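Local coordinates for Thg1-like uncharacterized protein (Bacillus thuringiensis, PDB 4KGM) that probably transfers nucleotides to the 5' end of tRNA in the reverse, 3'-to-5' direction, as a Thg1-like polymerase that binds ATP and magnesium, at residues A[231-234]-A[235-239]. Residues are numbered along the deposited sequence; the frame is centred on the assembly and turned at random.
Sequences EYVE and QFVYL
Q235 folds its side chain back along the helix and gives its amide N-H to the main-chain carbonyl of Y232, NE2 to O 2.7 Å. The bond is nearly straight at the hydrogen (172°); the acceptor lies in the plane of the amide, which favours this rotation of the group, while the donor is tilted from the carbonyl plane of Y232. CG of Q235 sits between its own backbone N and carbonyl carbon (chi1 58°), and the extended chain beyond it carries NE2 back to Y232. The bond from NE2 is the one this carbonyl receives from 235-239; CE2 of F236 also approaches O of Y232, at 3.5 Å, with the ring oblique to it. CG of Q235 lies above one face of the F236 ring, offset toward its rim.

Around this bond the main chain closes in mixed steps. N of Q235 reaches O of E231 at 3.0 Å, four residues back, whereas N of F236 turns to O of V233, only three back, also at 3.0 Å. The carbonyl of E234 receives two N-H groups, a weak bond from V237 and a straight one from Y238 (N to O 3.1 Å, 176°). E234 and Y238 run side by side, CD of the former 4.0 Å from CE2 of the latter, with carboxylate and ring almost perpendicular.

On the inner side, V233 CG1 and V237 CG2 meet at 4.2 Å, and both valines pack on V140. The arrangement is that of a short amphipathic C-terminal helix, mixing three-back and four-back bonds, packed on helix 140-160 and, through Y232 and F236, on strands 67-73 and 200-206 of the antiparallel sheet in this palm-like protein.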
loop_
_atom_site.group_PDB
_atom_site.type_symbol
_atom_site.label_atom_id
_atom_site.label_comp_id
_atom_site.label_asym_id
_atom_site.label_seq_id
_atom_site.Cartn_x
_atom_site.Cartn_y
_atom_site.Cartn_z
ATOM N N GLU A 231 16.003 -28.373 3.847
ATOM C CA GLU A 231 17.172 -27.848 3.144
ATOM C C GLU A 231 16.952 -27.845 1.629
ATOM O O GLU A 231 17.624 -27.120 0.896
ATOM C CB GLU A 231 18.430 -28.642 3.519
ATOM C CG GLU A 231 19.724 -28.177 2.843
ATOM C CD GLU A 231 20.105 -26.745 3.188
ATOM O OE1 GLU A 231 20.841 -26.121 2.393
ATOM O OE2 GLU A 231 19.682 -26.244 4.253
ATOM N N TYR A 232 15.997 -28.650 1.172
ATOM C CA TYR A 232 15.626 -28.691 -0.239
ATOM C C TYR A 232 15.181 -27.313 -0.723
ATOM O O TYR A 232 15.423 -26.937 -1.871
ATOM C CB TYR A 232 14.511 -29.712 -0.462
ATOM C CG TYR A 232 14.081 -29.863 -1.906
ATOM C CD1 TYR A 232 14.795 -30.670 -2.783
ATOM C CD2 TYR A 232 12.955 -29.208 -2.389
ATOM C CE1 TYR A 232 14.405 -30.815 -4.100
ATOM C CE2 TYR A 232 12.557 -29.347 -3.705
ATOM C CZ TYR A 232 13.284 -30.153 -4.554
ATOM O OH TYR A 232 12.895 -30.296 -5.866
ATOM N N VAL A 233 14.534 -26.563 0.165
ATOM C CA VAL A 233 14.116 -25.200 -0.138
ATOM C C VAL A 233 15.123 -24.187 0.404
ATOM O O VAL A 233 15.519 -23.254 -0.295
ATOM C CB VAL A 233 12.722 -24.895 0.451
ATOM C CG1 VAL A 233 12.381 -23.422 0.282
ATOM C CG2 VAL A 233 11.665 -25.773 -0.201
ATOM N N GLU A 234 15.550 -24.394 1.646
ATOM C CA GLU A 234 16.427 -23.451 2.337
ATOM C C GLU A 234 17.796 -23.278 1.680
ATOM O O GLU A 234 18.521 -22.332 1.993
ATOM C CB GLU A 234 16.583 -23.840 3.810
ATOM C CG GLU A 234 15.300 -23.686 4.613
ATOM C CD GLU A 234 15.503 -23.909 6.097
ATOM O OE1 GLU A 234 16.515 -24.539 6.470
ATOM O OE2 GLU A 234 14.651 -23.452 6.890
ATOM N N GLN A 235 18.143 -24.183 0.770
ATOM C CA GLN A 235 19.394 -24.080 0.024
ATOM C C GLN A 235 19.399 -22.844 -0.868
ATOM O O GLN A 235 20.459 -22.346 -1.251
ATOM C CB GLN A 235 19.617 -25.329 -0.830
ATOM C CG GLN A 235 18.494 -25.609 -1.817
ATOM C CD GLN A 235 18.790 -26.787 -2.726
ATOM O OE1 GLN A 235 19.928 -26.991 -3.148
ATOM N NE2 GLN A 235 17.761 -27.570 -3.031
ATOM N N PHE A 236 18.209 -22.357 -1.204
ATOM C CA PHE A 236 18.073 -21.180 -2.051
ATOM C C PHE A 236 17.785 -19.940 -1.208
ATOM O O PHE A 236 17.878 -18.814 -1.693
ATOM C CB PHE A 236 16.951 -21.380 -3.073
ATOM C CG PHE A 236 17.100 -22.617 -3.914
ATOM C CD1 PHE A 236 18.097 -22.705 -4.872
ATOM C CD2 PHE A 236 16.231 -23.685 -3.761
ATOM C CE1 PHE A 236 18.232 -23.840 -5.652
ATOM C CE2 PHE A 236 16.361 -24.823 -4.538
ATOM C CZ PHE A 236 17.362 -24.900 -5.483
ATOM N N VAL A 237 17.437 -20.161 0.055
ATOM C CA VAL A 237 17.043 -19.080 0.953
ATOM C C VAL A 237 18.244 -18.429 1.635
ATOM O O VAL A 237 18.354 -17.204 1.682
ATOM C CB VAL A 237 16.066 -19.584 2.027
ATOM C CG1 VAL A 237 15.641 -18.447 2.936
ATOM C CG2 VAL A 237 14.857 -20.229 1.370
ATOM N N TYR A 238 19.140 -19.255 2.164
ATOM C CA TYR A 238 20.345 -18.758 2.821
ATOM C C TYR A 238 21.560 -18.908 1.909
ATOM O O TYR A 238 22.029 -20.020 1.659
ATOM C CB TYR A 238 20.569 -19.482 4.150
ATOM C CG TYR A 238 19.385 -19.407 5.090
ATOM C CD1 TYR A 238 19.233 -18.338 5.965
ATOM C CD2 TYR A 238 18.417 -20.404 5.100
ATOM C CE1 TYR A 238 18.149 -18.266 6.825
ATOM C CE2 TYR A 238 17.331 -20.339 5.956
ATOM C CZ TYR A 238 17.200 -19.270 6.817
ATOM O OH TYR A 238 16.120 -19.202 7.672
ATOM N N LEU A 239 22.064 -17.783 1.416
ATOM C CA LEU A 239 23.163 -17.783 0.456
ATOM C C LEU A 239 24.509 -18.097 1.104
ATOM O O LEU A 239 25.166 -19.074 0.743
ATOM C CB LEU A 239 23.233 -16.441 -0.277
#